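Beta-galactosidase (Bacillus circulans subsp. alkalophilus, PDB 3TTY) hydrolyses beta-galactosides, releasing galactose, and probably works as a trimeric glycoside hydrolase with a TIM-barrel catalytic domain. Local coordinates at residues T41-S46 with F59-D64; G13-E18 with E26-M31; K608-T613 with V617-R622. All blocks are in the same frame, centred on the assembly; numbering follows the deposited sequence.

Interaction 1: residues T41-S46 with F59-D64; sequences TVNVFS and FTWLDD
S46 OG is hydrogen-bonded to the carboxylate of E18 and at the same time lies 3.6 Å from W61 CH2, so one serine serves both a polar neighbour and an indole. Its CB comes equally close to the same CH2 carbon, approaching the ring obliquely. The second visitor is N43, whose OD1 arrives at the indole edge near the ring plane, 3.2 Å from W61 CH2 and 3.4 Å from W61 CZ2. With the amide turned 50° against the ring, this is an edge approach by a carbonyl oxygen, not an amide stack. N43 reaches this far because its CG is anti to the backbone N (chi1 -163°), while ND2 is held elsewhere, by the carbonyl of A79. The setting is a TIM barrel: residues 41-46 leave the end of the parallel strand 39-42 and pass F45 of the galactose pocket, and residues 59-64 open helix 60-71, which packs outside that strand. At W61 a chi1 of 66° folds the indole back over its neighbour, L62 CB lying 3.7 Å above the middle of one face; K49 adds a cation-pi contact. L62 itself meets N43 more loosely, CD2 standing 4.2 Å from N43 CG where the two side chains cross at about a right angle, and L132 of helix 119-135 touches both.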
ATOM      1  N   THR A  41     -16.284 -35.610   4.023  1.00 18.12           N
ATOM      2  CA  THR A  41     -17.015 -34.518   3.390  1.00 17.06           C
ATOM      3  C   THR A  41     -16.603 -34.515   1.929  1.00 16.86           C
ATOM      4  O   THR A  41     -15.503 -34.096   1.588  1.00 17.38           O
ATOM      5  CB  THR A  41     -16.644 -33.153   4.022  1.00 22.61           C
ATOM      6  OG1 THR A  41     -16.993 -33.145   5.414  1.00 19.27           O
ATOM      7  CG2 THR A  41     -17.350 -31.998   3.305  1.00 16.73           C
ATOM      8  N   VAL A  42     -17.478 -34.994   1.058  1.00 19.10           N
ATOM      9  CA  VAL A  42     -17.090 -35.239  -0.326  1.00 18.84           C
ATOM     10  C   VAL A  42     -17.877 -34.380  -1.301  1.00 17.44           C
ATOM     11  O   VAL A  42     -18.895 -33.782  -0.937  1.00 16.07           O
ATOM     12  CB  VAL A  42     -17.289 -36.713  -0.694  1.00 23.26           C
ATOM     13  CG1 VAL A  42     -16.573 -37.604   0.322  1.00 18.18           C
ATOM     14  CG2 VAL A  42     -18.774 -37.032  -0.733  1.00 19.39           C
ATOM     15  N   ASN A  43     -17.379 -34.302  -2.531  1.00 15.79           N
ATOM     16  CA  ASN A  43     -18.041 -33.572  -3.613  1.00 18.39           C
ATOM     17  C   ASN A  43     -18.170 -32.059  -3.404  1.00 19.60           C
ATOM     18  O   ASN A  43     -19.130 -31.444  -3.892  1.00 17.02           O
ATOM     19  CB  ASN A  43     -19.428 -34.151  -3.867  1.00 15.86           C
ATOM     20  CG  ASN A  43     -20.003 -33.727  -5.207  1.00 18.89           C
ATOM     21  OD1 ASN A  43     -19.340 -33.836  -6.254  1.00 17.81           O
ATOM     22  ND2 ASN A  43     -21.237 -33.226  -5.183  1.00 13.22           N
ATOM     23  N   VAL A  44     -17.229 -31.453  -2.679  1.00 17.59           N
ATOM     24  CA  VAL A  44     -17.305 -30.005  -2.442  1.00 13.17           C
ATOM     25  C   VAL A  44     -16.992 -29.227  -3.718  1.00 16.58           C
ATOM     26  O   VAL A  44     -17.585 -28.177  -3.975  1.00 19.42           O
ATOM     27  CB  VAL A  44     -16.361 -29.535  -1.327  1.00 15.92           C
ATOM     28  CG1 VAL A  44     -16.515 -28.036  -1.092  1.00 15.92           C
ATOM     29  CG2 VAL A  44     -16.618 -30.293  -0.049  1.00 16.07           C
ATOM     30  N   PHE A  45     -16.087 -29.753  -4.537  1.00 16.57           N
ATOM     31  CA  PHE A  45     -15.570 -28.980  -5.662  1.00 16.57           C
ATOM     32  C   PHE A  45     -15.536 -29.753  -6.964  1.00 18.78           C
ATOM     33  O   PHE A  45     -14.488 -29.848  -7.606  1.00 19.15           O
ATOM     34  CB  PHE A  45     -14.175 -28.425  -5.339  1.00 17.05           C
ATOM     35  CG  PHE A  45     -14.187 -27.280  -4.344  1.00 16.13           C
ATOM     36  CD1 PHE A  45     -14.831 -26.086  -4.643  1.00 18.09           C
ATOM     37  CD2 PHE A  45     -13.540 -27.390  -3.127  1.00 17.44           C
ATOM     38  CE1 PHE A  45     -14.832 -25.019  -3.742  1.00 13.55           C
ATOM     39  CE2 PHE A  45     -13.544 -26.332  -2.214  1.00 20.27           C
ATOM     40  CZ  PHE A  45     -14.193 -25.143  -2.525  1.00 17.62           C
ATOM     41  N   SER A  46     -16.683 -30.284  -7.375  1.00 13.21           N
ATOM     42  CA  SER A  46     -16.707 -31.138  -8.548  1.00 15.65           C
ATOM     43  C   SER A  46     -17.882 -30.824  -9.461  1.00 18.24           C
ATOM     44  O   SER A  46     -18.383 -31.698 -10.174  1.00 17.18           O
ATOM     45  CB  SER A  46     -16.727 -32.611  -8.132  1.00 15.19           C
ATOM     46  OG  SER A  46     -15.410 -33.101  -7.997  1.00 20.32           O
ATOM     47  N   PHE A  59     -22.875 -38.873 -12.545  1.00 14.87           N
ATOM     48  CA  PHE A  59     -22.733 -39.141 -11.122  1.00 17.20           C
ATOM     49  C   PHE A  59     -22.072 -40.496 -10.866  1.00 18.55           C
ATOM     50  O   PHE A  59     -21.859 -40.876  -9.710  1.00 18.57           O
ATOM     51  CB  PHE A  59     -24.099 -39.118 -10.429  1.00 15.72           C
ATOM     52  CG  PHE A  59     -24.770 -37.766 -10.412  1.00 17.38           C
ATOM     53  CD1 PHE A  59     -24.432 -36.816  -9.453  1.00 14.92           C
ATOM     54  CD2 PHE A  59     -25.779 -37.464 -11.316  1.00 19.55           C
ATOM     55  CE1 PHE A  59     -25.070 -35.582  -9.414  1.00 15.38           C
ATOM     56  CE2 PHE A  59     -26.424 -36.236 -11.283  1.00 18.48           C
ATOM     57  CZ  PHE A  59     -26.070 -35.292 -10.326  1.00 18.23           C
ATOM     58  N   THR A  60     -21.751 -41.230 -11.934  1.00 17.46           N
ATOM     59  CA  THR A  60     -21.215 -42.585 -11.771  1.00 20.24           C
ATOM     60  C   THR A  60     -19.932 -42.606 -10.941  1.00 19.98           C
ATOM     61  O   THR A  60     -19.746 -43.496 -10.115  1.00 24.55           O
ATOM     62  CB  THR A  60     -21.025 -43.317 -13.122  1.00 24.01           C
ATOM     63  OG1 THR A  60     -20.014 -42.660 -13.899  1.00 23.98           O
ATOM     64  CG2 THR A  60     -22.341 -43.340 -13.896  1.00 18.98           C
ATOM     65  N   TRP A  61     -19.075 -41.606 -11.137  1.00 20.31           N
ATOM     66  CA  TRP A  61     -17.822 -41.490 -10.396  1.00 20.15           C
ATOM     67  C   TRP A  61     -18.118 -41.331  -8.908  1.00 20.79           C
ATOM     68  O   TRP A  61     -17.448 -41.911  -8.049  1.00 21.10           O
ATOM     69  CB  TRP A  61     -17.006 -40.279 -10.894  1.00 20.64           C
ATOM     70  CG  TRP A  61     -17.672 -38.963 -10.592  1.00 18.06           C
ATOM     71  CD1 TRP A  61     -18.652 -38.356 -11.319  1.00 18.74           C
ATOM     72  CD2 TRP A  61     -17.435 -38.118  -9.457  1.00 18.29           C
ATOM     73  NE1 TRP A  61     -19.036 -37.182 -10.713  1.00 17.45           N
ATOM     74  CE2 TRP A  61     -18.304 -37.015  -9.567  1.00 16.39           C
ATOM     75  CE3 TRP A  61     -16.568 -38.189  -8.360  1.00 17.00           C
ATOM     76  CZ2 TRP A  61     -18.327 -35.983  -8.628  1.00 16.87           C
ATOM     77  CZ3 TRP A  61     -16.589 -37.160  -7.430  1.00 18.60           C
ATOM     78  CH2 TRP A  61     -17.465 -36.075  -7.568  1.00 16.14           C
ATOM     79  N   LEU A  62     -19.130 -40.532  -8.613  1.00 16.78           N
ATOM     80  CA  LEU A  62     -19.505 -40.248  -7.235  1.00 18.27           C
ATOM     81  C   LEU A  62     -20.182 -41.456  -6.572  1.00 18.49           C
ATOM     82  O   LEU A  62     -19.938 -41.738  -5.402  1.00 20.02           O
ATOM     83  CB  LEU A  62     -20.425 -39.025  -7.188  1.00 16.26           C
ATOM     84  CG  LEU A  62     -20.892 -38.605  -5.805  1.00 16.76           C
ATOM     85  CD1 LEU A  62     -19.685 -38.303  -4.962  1.00 14.77           C
ATOM     86  CD2 LEU A  62     -21.825 -37.410  -5.912  1.00 13.73           C
ATOM     87  N   ASP A  63     -21.030 -42.163  -7.320  1.00 18.29           N
ATOM     88  CA  ASP A  63     -21.596 -43.430  -6.836  1.00 23.38           C
ATOM     89  C   ASP A  63     -20.500 -44.316  -6.243  1.00 20.82           C
ATOM     90  O   ASP A  63     -20.653 -44.863  -5.159  1.00 23.96           O
ATOM     91  CB  ASP A  63     -22.285 -44.210  -7.966  1.00 20.28           C
ATOM     92  CG  ASP A  63     -23.540 -43.538  -8.475  1.00 20.00           C
ATOM     93  OD1 ASP A  63     -23.967 -42.523  -7.896  1.00 20.10           O
ATOM     94  OD2 ASP A  63     -24.105 -44.039  -9.469  1.00 24.35           O
ATOM     95  N   ASP A  64     -19.397 -44.453  -6.975  1.00 17.56           N
ATOM     96  CA  ASP A  64     -18.318 -45.347  -6.579  1.00 20.95           C
ATOM     97  C   ASP A  64     -17.625 -44.904  -5.317  1.00 27.49           C
ATOM     98  O   ASP A  64     -17.314 -45.725  -4.447  1.00 28.57           O
ATOM     99  CB  ASP A  64     -17.293 -45.477  -7.689  1.00 22.64           C
ATOM    100  CG  ASP A  64     -17.602 -46.618  -8.613  1.00 33.94           C
ATOM    101  OD1 ASP A  64     -18.799 -47.002  -8.710  1.00 34.92           O
ATOM    102  OD2 ASP A  64     -16.647 -47.140  -9.229  1.00 38.19           O
TER

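Interaction 2: residues G13-E18 with E26-M31; sequences GDYNPE and EEDMRM
Y15 carries the contact with residues 26-31, and its hydroxyl is the point of attachment. A chi1 of 177° sets CG anti to the backbone N and sends the phenol toward residues 26-31. Its OH donates a short hydrogen bond, 2.6 Å, to D28 OD2. The acceptor is met on its anti side, 19° out of the carboxylate plane, and ring and carboxylate stand almost perpendicular, 85° apart. OD2 lies in the plane of the ring at its edge, close enough to be 3.2 Å from Y15 CE1 as well. The other carboxylate oxygen, OD1, makes a salt bridge with R348, so D28 is shared between a neutral donor and a cation, which would tend to keep it ionised. M29 also comes to the phenol: its chain bends at chi2 and chi3 and carries CE to 3.4 Å from Y15 OH and 4.0 Å from Y15 CZ, in an oblique approach.

Two residues on, P17 returns to the tyrosine, laying CD over the centre of one ring face, 3.6 Å above the plane, while F32 meets the ring edge-to-face. M25, just before residues 26-31 in the same helix, touches both Y15 and P17. P17 and F32 thus pack the ring while D28 holds the hydroxyl.

This buried hydrogen bond, with R348 on the far oxygen, ties the segment carried by strand 10-14 to helix 22-35, the helix that follows it in the first beta-alpha-beta unit of the TIM barrel, the unit completed by strand 39-42.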
ATOM      1  N   GLY A  13     -13.209 -35.391   7.614  1.00 20.38           N
ATOM      2  CA  GLY A  13     -13.200 -34.076   6.980  1.00 19.50           C
ATOM      3  C   GLY A  13     -13.239 -34.101   5.467  1.00 20.79           C
ATOM      4  O   GLY A  13     -13.634 -35.103   4.858  1.00 20.55           O
ATOM      5  N   ASP A  14     -12.832 -32.990   4.860  1.00 21.19           N
ATOM      6  CA  ASP A  14     -12.824 -32.862   3.407  1.00 15.51           C
ATOM      7  C   ASP A  14     -11.976 -33.962   2.779  1.00 15.33           C
ATOM      8  O   ASP A  14     -10.841 -34.198   3.190  1.00 18.69           O
ATOM      9  CB  ASP A  14     -12.321 -31.481   2.983  1.00 13.52           C
ATOM     10  CG  ASP A  14     -13.420 -30.409   2.992  1.00 21.99           C
ATOM     11  OD1 ASP A  14     -14.184 -30.321   3.978  1.00 15.88           O
ATOM     12  OD2 ASP A  14     -13.514 -29.637   2.004  1.00 22.26           O
ATOM     13  N   TYR A  15     -12.538 -34.634   1.784  1.00 16.92           N
ATOM     14  CA  TYR A  15     -11.892 -35.766   1.129  1.00 17.43           C
ATOM     15  C   TYR A  15     -12.203 -35.656  -0.353  1.00 14.98           C
ATOM     16  O   TYR A  15     -13.348 -35.436  -0.729  1.00 16.40           O
ATOM     17  CB  TYR A  15     -12.424 -37.086   1.722  1.00 17.53           C
ATOM     18  CG  TYR A  15     -11.892 -38.375   1.104  1.00 17.04           C
ATOM     19  CD1 TYR A  15     -10.523 -38.572   0.900  1.00 18.08           C
ATOM     20  CD2 TYR A  15     -12.757 -39.408   0.763  1.00 18.02           C
ATOM     21  CE1 TYR A  15     -10.037 -39.759   0.351  1.00 16.93           C
ATOM     22  CE2 TYR A  15     -12.279 -40.601   0.205  1.00 21.82           C
ATOM     23  CZ  TYR A  15     -10.919 -40.770   0.010  1.00 19.65           C
ATOM     24  OH  TYR A  15     -10.443 -41.939  -0.549  1.00 18.80           O
ATOM     25  N   ASN A  16     -11.176 -35.793  -1.188  1.00 15.76           N
ATOM     26  CA  ASN A  16     -11.285 -35.501  -2.616  1.00 16.60           C
ATOM     27  C   ASN A  16     -10.627 -36.550  -3.507  1.00 17.74           C
ATOM     28  O   ASN A  16      -9.690 -36.258  -4.244  1.00 17.44           O
ATOM     29  CB  ASN A  16     -10.685 -34.128  -2.889  1.00 17.43           C
ATOM     30  CG  ASN A  16     -11.375 -33.043  -2.092  1.00 15.88           C
ATOM     31  OD1 ASN A  16     -12.520 -32.720  -2.362  1.00 14.09           O
ATOM     32  ND2 ASN A  16     -10.691 -32.497  -1.093  1.00 12.89           N
ATOM     33  N   PRO A  17     -11.136 -37.783  -3.444  1.00 15.96           N
ATOM     34  CA  PRO A  17     -10.563 -38.904  -4.184  1.00 16.59           C
ATOM     35  C   PRO A  17     -10.662 -38.692  -5.685  1.00 18.29           C
ATOM     36  O   PRO A  17      -9.903 -39.316  -6.416  1.00 17.17           O
ATOM     37  CB  PRO A  17     -11.431 -40.086  -3.752  1.00 18.88           C
ATOM     38  CG  PRO A  17     -12.737 -39.460  -3.326  1.00 18.43           C
ATOM     39  CD  PRO A  17     -12.331 -38.171  -2.678  1.00 16.99           C
ATOM     40  N   GLU A  18     -11.573 -37.833  -6.145  1.00 14.73           N
ATOM     41  CA  GLU A  18     -11.675 -37.580  -7.582  1.00 17.91           C
ATOM     42  C   GLU A  18     -10.423 -36.869  -8.133  1.00 16.84           C
ATOM     43  O   GLU A  18     -10.262 -36.737  -9.347  1.00 18.81           O
ATOM     44  CB  GLU A  18     -12.970 -36.827  -7.948  1.00 20.22           C
ATOM     45  CG  GLU A  18     -13.093 -35.394  -7.372  1.00 17.01           C
ATOM     46  CD  GLU A  18     -13.750 -35.374  -5.999  1.00 21.46           C
ATOM     47  OE1 GLU A  18     -14.680 -34.558  -5.806  1.00 21.52           O
ATOM     48  OE2 GLU A  18     -13.347 -36.172  -5.114  1.00 18.17           O
ATOM     49  N   GLU A  26      -7.797 -47.123  -1.934  1.00 22.12           N
ATOM     50  CA  GLU A  26      -7.586 -48.271  -1.052  1.00 21.95           C
ATOM     51  C   GLU A  26      -6.657 -47.917   0.113  1.00 22.53           C
ATOM     52  O   GLU A  26      -6.901 -48.302   1.254  1.00 23.50           O
ATOM     53  CB  GLU A  26      -7.048 -49.486  -1.819  1.00 23.96           C
ATOM     54  CG  GLU A  26      -8.051 -50.116  -2.771  1.00 23.90           C
ATOM     55  CD  GLU A  26      -9.349 -50.514  -2.079  1.00 27.98           C
ATOM     56  OE1 GLU A  26     -10.431 -50.078  -2.538  1.00 25.13           O
ATOM     57  OE2 GLU A  26      -9.283 -51.262  -1.078  1.00 24.92           O
ATOM     58  N   GLU A  27      -5.594 -47.173  -0.172  1.00 23.73           N
ATOM     59  CA  GLU A  27      -4.722 -46.691   0.892  1.00 20.71           C
ATOM     60  C   GLU A  27      -5.452 -45.714   1.821  1.00 21.62           C
ATOM     61  O   GLU A  27      -5.235 -45.735   3.028  1.00 23.53           O
ATOM     62  CB  GLU A  27      -3.456 -46.053   0.319  1.00 21.50           C
ATOM     63  CG  GLU A  27      -2.398 -47.060  -0.084  1.00 24.79           C
ATOM     64  CD  GLU A  27      -2.073 -48.025   1.046  1.00 26.40           C
ATOM     65  OE1 GLU A  27      -2.496 -49.199   0.955  1.00 30.69           O
ATOM     66  OE2 GLU A  27      -1.409 -47.612   2.023  1.00 21.55           O
ATOM     67  N   ASP A  28      -6.310 -44.860   1.269  1.00 16.68           N
ATOM     68  CA  ASP A  28      -7.085 -43.940   2.106  1.00 23.52           C
ATOM     69  C   ASP A  28      -7.911 -44.709   3.132  1.00 19.67           C
ATOM     70  O   ASP A  28      -7.831 -44.428   4.320  1.00 19.85           O
ATOM     71  CB  ASP A  28      -8.018 -43.042   1.276  1.00 19.32           C
ATOM     72  CG  ASP A  28      -7.275 -42.162   0.292  1.00 20.32           C
ATOM     73  OD1 ASP A  28      -6.100 -41.819   0.538  1.00 18.61           O
ATOM     74  OD2 ASP A  28      -7.885 -41.807  -0.733  1.00 19.25           O
ATOM     75  N   MET A  29      -8.714 -45.670   2.667  1.00 20.03           N
ATOM     76  CA  MET A  29      -9.568 -46.452   3.565  1.00 17.92           C
ATOM     77  C   MET A  29      -8.731 -47.098   4.658  1.00 20.75           C
ATOM     78  O   MET A  29      -9.100 -47.063   5.835  1.00 18.62           O
ATOM     79  CB  MET A  29     -10.343 -47.547   2.812  1.00 19.03           C
ATOM     80  CG  MET A  29     -11.330 -47.061   1.751  1.00 19.64           C
ATOM     81  SD  MET A  29     -12.442 -45.750   2.329  1.00 21.84           S
ATOM     82  CE  MET A  29     -11.644 -44.323   1.593  1.00 17.76           C
ATOM     83  N   ARG A  30      -7.607 -47.698   4.258  1.00 19.91           N
ATOM     84  CA  ARG A  30      -6.740 -48.388   5.202  1.00 23.62           C
ATOM     85  C   ARG A  30      -6.251 -47.412   6.275  1.00 21.42           C
ATOM     86  O   ARG A  30      -6.342 -47.698   7.464  1.00 20.82           O
ATOM     87  CB  ARG A  30      -5.557 -49.072   4.491  1.00 22.10           C
ATOM     88  CG  ARG A  30      -4.621 -49.824   5.442  1.00 22.88           C
ATOM     89  CD  ARG A  30      -3.380 -50.417   4.746  1.00 23.00           C
ATOM     90  NE  ARG A  30      -2.450 -49.369   4.324  1.00 26.15           N
ATOM     91  CZ  ARG A  30      -1.601 -48.751   5.141  1.00 21.52           C
ATOM     92  NH1 ARG A  30      -1.557 -49.071   6.429  1.00 22.42           N
ATOM     93  NH2 ARG A  30      -0.804 -47.805   4.671  1.00 18.10           N
ATOM     94  N   MET A  31      -5.745 -46.261   5.847  1.00 19.62           N
ATOM     95  CA  MET A  31      -5.249 -45.253   6.791  1.00 23.21           C
ATOM     96  C   MET A  31      -6.364 -44.577   7.613  1.00 22.18           C
ATOM     97  O   MET A  31      -6.164 -44.270   8.792  1.00 20.59           O
ATOM     98  CB  MET A  31      -4.334 -44.235   6.090  1.00 22.12           C
ATOM     99  CG  MET A  31      -2.933 -44.810   5.774  1.00 22.81           C
ATOM    100  SD  MET A  31      -1.736 -43.772   4.890  1.00 19.94           S
ATOM    101  CE  MET A  31      -2.172 -44.106   3.192  1.00 22.21           C
TER

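Interaction 3: residues K608-T613 with V617-R622; sequences KPLLNT and VEVAER
T613 and V617 cross obliquely, with the hydroxyl turned toward the strand and the methyl along it. T613 OG1 donates to V617 O at 2.7 Å; the bond lies in the carbonyl plane on a lone pair, with a C=O...donor angle of 144°. This follows from a chi1 of 62°, which places OG1 between the backbone N and the carbonyl carbon and leaves CG2 to meet V619 CG2 at 3.6 Å, again obliquely. N438 bonds to the same hydroxyl through its ND2. With a valine in its place, V617 O and the N438 amide would probably each lose a hydrogen-bonding partner while an apolar methyl faced them both.

V619 is met from a second direction by L611, crossing it at about a right angle, L611 CB standing 4.2 Å from V619 CG2. L610 uses both stem and branch: CB lies 3.9 Å from V619 CG1, and CD2 rests 3.6 Å from V619 O. L610 crosses E621 obliquely, its CG 4.0 Å from E621 CB, so E621 offers only its aliphatic base here while its carboxylate bonds to S628 and R674.

Running nearly antiparallel to the strand, 170° apart end to end, residues 610-613 pack against strand 617-624, an outermost strand of the C-terminal antiparallel sheet, which forms its regular pairing with strand 627-634 instead.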
ATOM      1  N   LYS A 608     -19.091 -17.305  40.045  1.00 32.57           N
ATOM      2  CA  LYS A 608     -17.747 -17.718  40.435  1.00 31.47           C
ATOM      3  C   LYS A 608     -17.007 -18.435  39.308  1.00 28.18           C
ATOM      4  O   LYS A 608     -17.629 -19.084  38.471  1.00 26.64           O
ATOM      5  CB  LYS A 608     -17.834 -18.649  41.650  1.00 29.88           C
ATOM      6  CG  LYS A 608     -18.278 -17.961  42.939  1.00 37.89           C
ATOM      7  CD  LYS A 608     -18.394 -18.955  44.089  1.00 47.80           C
ATOM      8  CE  LYS A 608     -18.618 -18.240  45.425  1.00 53.81           C
ATOM      9  NZ  LYS A 608     -19.760 -17.273  45.386  1.00 52.71           N
ATOM     10  N   PRO A 609     -15.671 -18.325  39.291  1.00 27.60           N
ATOM     11  CA  PRO A 609     -14.857 -19.113  38.364  1.00 28.78           C
ATOM     12  C   PRO A 609     -15.242 -20.587  38.385  1.00 29.63           C
ATOM     13  O   PRO A 609     -15.631 -21.107  39.428  1.00 28.26           O
ATOM     14  CB  PRO A 609     -13.439 -18.937  38.920  1.00 25.34           C
ATOM     15  CG  PRO A 609     -13.463 -17.564  39.500  1.00 24.67           C
ATOM     16  CD  PRO A 609     -14.843 -17.416  40.109  1.00 27.97           C
ATOM     17  N   LEU A 610     -15.153 -21.240  37.231  1.00 28.35           N
ATOM     18  CA  LEU A 610     -15.311 -22.681  37.153  1.00 26.45           C
ATOM     19  C   LEU A 610     -14.277 -23.316  38.067  1.00 29.48           C
ATOM     20  O   LEU A 610     -14.579 -24.223  38.846  1.00 29.42           O
ATOM     21  CB  LEU A 610     -15.032 -23.153  35.728  1.00 28.94           C
ATOM     22  CG  LEU A 610     -16.163 -23.419  34.738  1.00 28.07           C
ATOM     23  CD1 LEU A 610     -17.514 -22.998  35.289  1.00 30.39           C
ATOM     24  CD2 LEU A 610     -15.860 -22.720  33.416  1.00 29.18           C
ATOM     25  N   LEU A 611     -13.054 -22.814  37.945  1.00 24.26           N
ATOM     26  CA  LEU A 611     -11.875 -23.363  38.586  1.00 28.46           C
ATOM     27  C   LEU A 611     -10.866 -22.230  38.628  1.00 31.50           C
ATOM     28  O   LEU A 611     -10.901 -21.342  37.776  1.00 32.44           O
ATOM     29  CB  LEU A 611     -11.312 -24.481  37.717  1.00 25.67           C
ATOM     30  CG  LEU A 611     -10.946 -25.848  38.286  1.00 30.12           C
ATOM     31  CD1 LEU A 611     -11.958 -26.348  39.309  1.00 30.21           C
ATOM     32  CD2 LEU A 611     -10.807 -26.823  37.134  1.00 25.84           C
ATOM     33  N   ASN A 612      -9.978 -22.242  39.617  1.00 31.37           N
ATOM     34  CA  ASN A 612      -8.827 -21.348  39.603  1.00 33.35           C
ATOM     35  C   ASN A 612      -7.641 -22.080  39.007  1.00 31.81           C
ATOM     36  O   ASN A 612      -7.314 -23.176  39.449  1.00 36.52           O
ATOM     37  CB  ASN A 612      -8.498 -20.845  41.009  1.00 33.15           C
ATOM     38  CG  ASN A 612      -9.518 -19.849  41.516  1.00 44.95           C
ATOM     39  OD1 ASN A 612      -9.494 -18.676  41.139  1.00 46.25           O
ATOM     40  ND2 ASN A 612     -10.433 -20.313  42.364  1.00 41.44           N
ATOM     41  N   THR A 613      -7.009 -21.488  37.997  1.00 29.27           N
ATOM     42  CA  THR A 613      -5.895 -22.138  37.314  1.00 30.38           C
ATOM     43  C   THR A 613      -4.825 -21.134  36.937  1.00 27.96           C
ATOM     44  O   THR A 613      -5.077 -19.937  36.903  1.00 28.27           O
ATOM     45  CB  THR A 613      -6.342 -22.864  36.023  1.00 29.84           C
ATOM     46  OG1 THR A 613      -6.884 -21.909  35.107  1.00 31.67           O
ATOM     47  CG2 THR A 613      -7.378 -23.944  36.322  1.00 26.59           C
ATOM     48  N   VAL A 617      -4.071 -21.661  31.321  1.00 25.31           N
ATOM     49  CA  VAL A 617      -4.795 -22.905  31.505  1.00 26.60           C
ATOM     50  C   VAL A 617      -6.277 -22.586  31.427  1.00 26.93           C
ATOM     51  O   VAL A 617      -6.884 -22.106  32.385  1.00 25.12           O
ATOM     52  CB  VAL A 617      -4.462 -23.588  32.847  1.00 28.81           C
ATOM     53  CG1 VAL A 617      -5.364 -24.812  33.065  1.00 22.46           C
ATOM     54  CG2 VAL A 617      -2.988 -23.973  32.888  1.00 30.39           C
ATOM     55  N   GLU A 618      -6.854 -22.848  30.268  1.00 23.64           N
ATOM     56  CA  GLU A 618      -8.230 -22.481  30.019  1.00 23.70           C
ATOM     57  C   GLU A 618      -9.194 -23.506  30.594  1.00 24.80           C
ATOM     58  O   GLU A 618      -9.006 -24.717  30.442  1.00 22.24           O
ATOM     59  CB  GLU A 618      -8.451 -22.325  28.518  1.00 22.30           C
ATOM     60  CG  GLU A 618      -9.901 -22.149  28.119  1.00 22.76           C
ATOM     61  CD  GLU A 618     -10.067 -22.139  26.618  1.00 22.91           C
ATOM     62  OE1 GLU A 618      -9.048 -22.288  25.910  1.00 23.18           O
ATOM     63  OE2 GLU A 618     -11.214 -22.002  26.152  1.00 23.72           O
ATOM     64  N   VAL A 619     -10.229 -23.020  31.268  1.00 21.20           N
ATOM     65  CA  VAL A 619     -11.282 -23.907  31.716  1.00 22.32           C
ATOM     66  C   VAL A 619     -12.649 -23.472  31.186  1.00 23.06           C
ATOM     67  O   VAL A 619     -13.023 -22.307  31.295  1.00 21.47           O
ATOM     68  CB  VAL A 619     -11.322 -24.002  33.246  1.00 21.57           C
ATOM     69  CG1 VAL A 619     -12.345 -25.042  33.673  1.00 20.47           C
ATOM     70  CG2 VAL A 619      -9.941 -24.343  33.789  1.00 24.11           C
ATOM     71  N   ALA A 620     -13.391 -24.416  30.619  1.00 20.12           N
ATOM     72  CA  ALA A 620     -14.723 -24.125  30.117  1.00 19.72           C
ATOM     73  C   ALA A 620     -15.640 -25.296  30.415  1.00 25.41           C
ATOM     74  O   ALA A 620     -15.182 -26.424  30.584  1.00 24.35           O
ATOM     75  CB  ALA A 620     -14.681 -23.837  28.624  1.00 22.91           C
ATOM     76  N   GLU A 621     -16.942 -25.036  30.462  1.00 23.81           N
ATOM     77  CA  GLU A 621     -17.877 -26.037  30.933  1.00 25.78           C
ATOM     78  C   GLU A 621     -18.996 -26.311  29.944  1.00 26.63           C
ATOM     79  O   GLU A 621     -19.571 -25.389  29.370  1.00 29.50           O
ATOM     80  CB  GLU A 621     -18.486 -25.606  32.277  1.00 23.96           C
ATOM     81  CG  GLU A 621     -19.491 -26.621  32.847  1.00 24.33           C
ATOM     82  CD  GLU A 621     -20.353 -26.047  33.974  1.00 31.73           C
ATOM     83  OE1 GLU A 621     -20.982 -24.988  33.759  1.00 29.28           O
ATOM     84  OE2 GLU A 621     -20.393 -26.646  35.075  1.00 28.53           O
ATOM     85  N   ARG A 622     -19.298 -27.589  29.754  1.00 25.28           N
ATOM     86  CA  ARG A 622     -20.529 -28.002  29.101  1.00 24.74           C
ATOM     87  C   ARG A 622     -21.291 -28.912  30.061  1.00 29.12           C
ATOM     88  O   ARG A 622     -20.691 -29.697  30.794  1.00 26.29           O
ATOM     89  CB  ARG A 622     -20.245 -28.719  27.776  1.00 25.55           C
ATOM     90  CG  ARG A 622     -19.616 -27.840  26.699  1.00 22.62           C
ATOM     91  CD  ARG A 622     -19.299 -28.630  25.421  1.00 19.67           C
ATOM     92  NE  ARG A 622     -20.501 -29.031  24.695  1.00 20.43           N
ATOM     93  CZ  ARG A 622     -20.510 -29.719  23.556  1.00 21.46           C
ATOM     94  NH1 ARG A 622     -19.378 -30.094  22.981  1.00 24.37           N
ATOM     95  NH2 ARG A 622     -21.661 -30.047  22.997  1.00 22.00           N
TER

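Along the chain the contacts come in series: interaction 2, then interaction 1, and far later interaction 3. The first two are neighbours, their centres 12 Å apart, in the TIM barrel of the catalytic domain. Strands 10-14 and 39-42 lie side by side in its parallel sheet, with T41 N 2.8 Å from G13 O. Interaction 3 belongs to the C-terminal antiparallel sheet, its nearest atoms about 17 Å from interaction 2 and about 18 Å from interaction 1. One pair therefore illustrates consecutive barrel units fastened together near the galactose pocket, while the third packs the segment after helix 591-604 against an outermost strand, 617-624, of that C-terminal sheet.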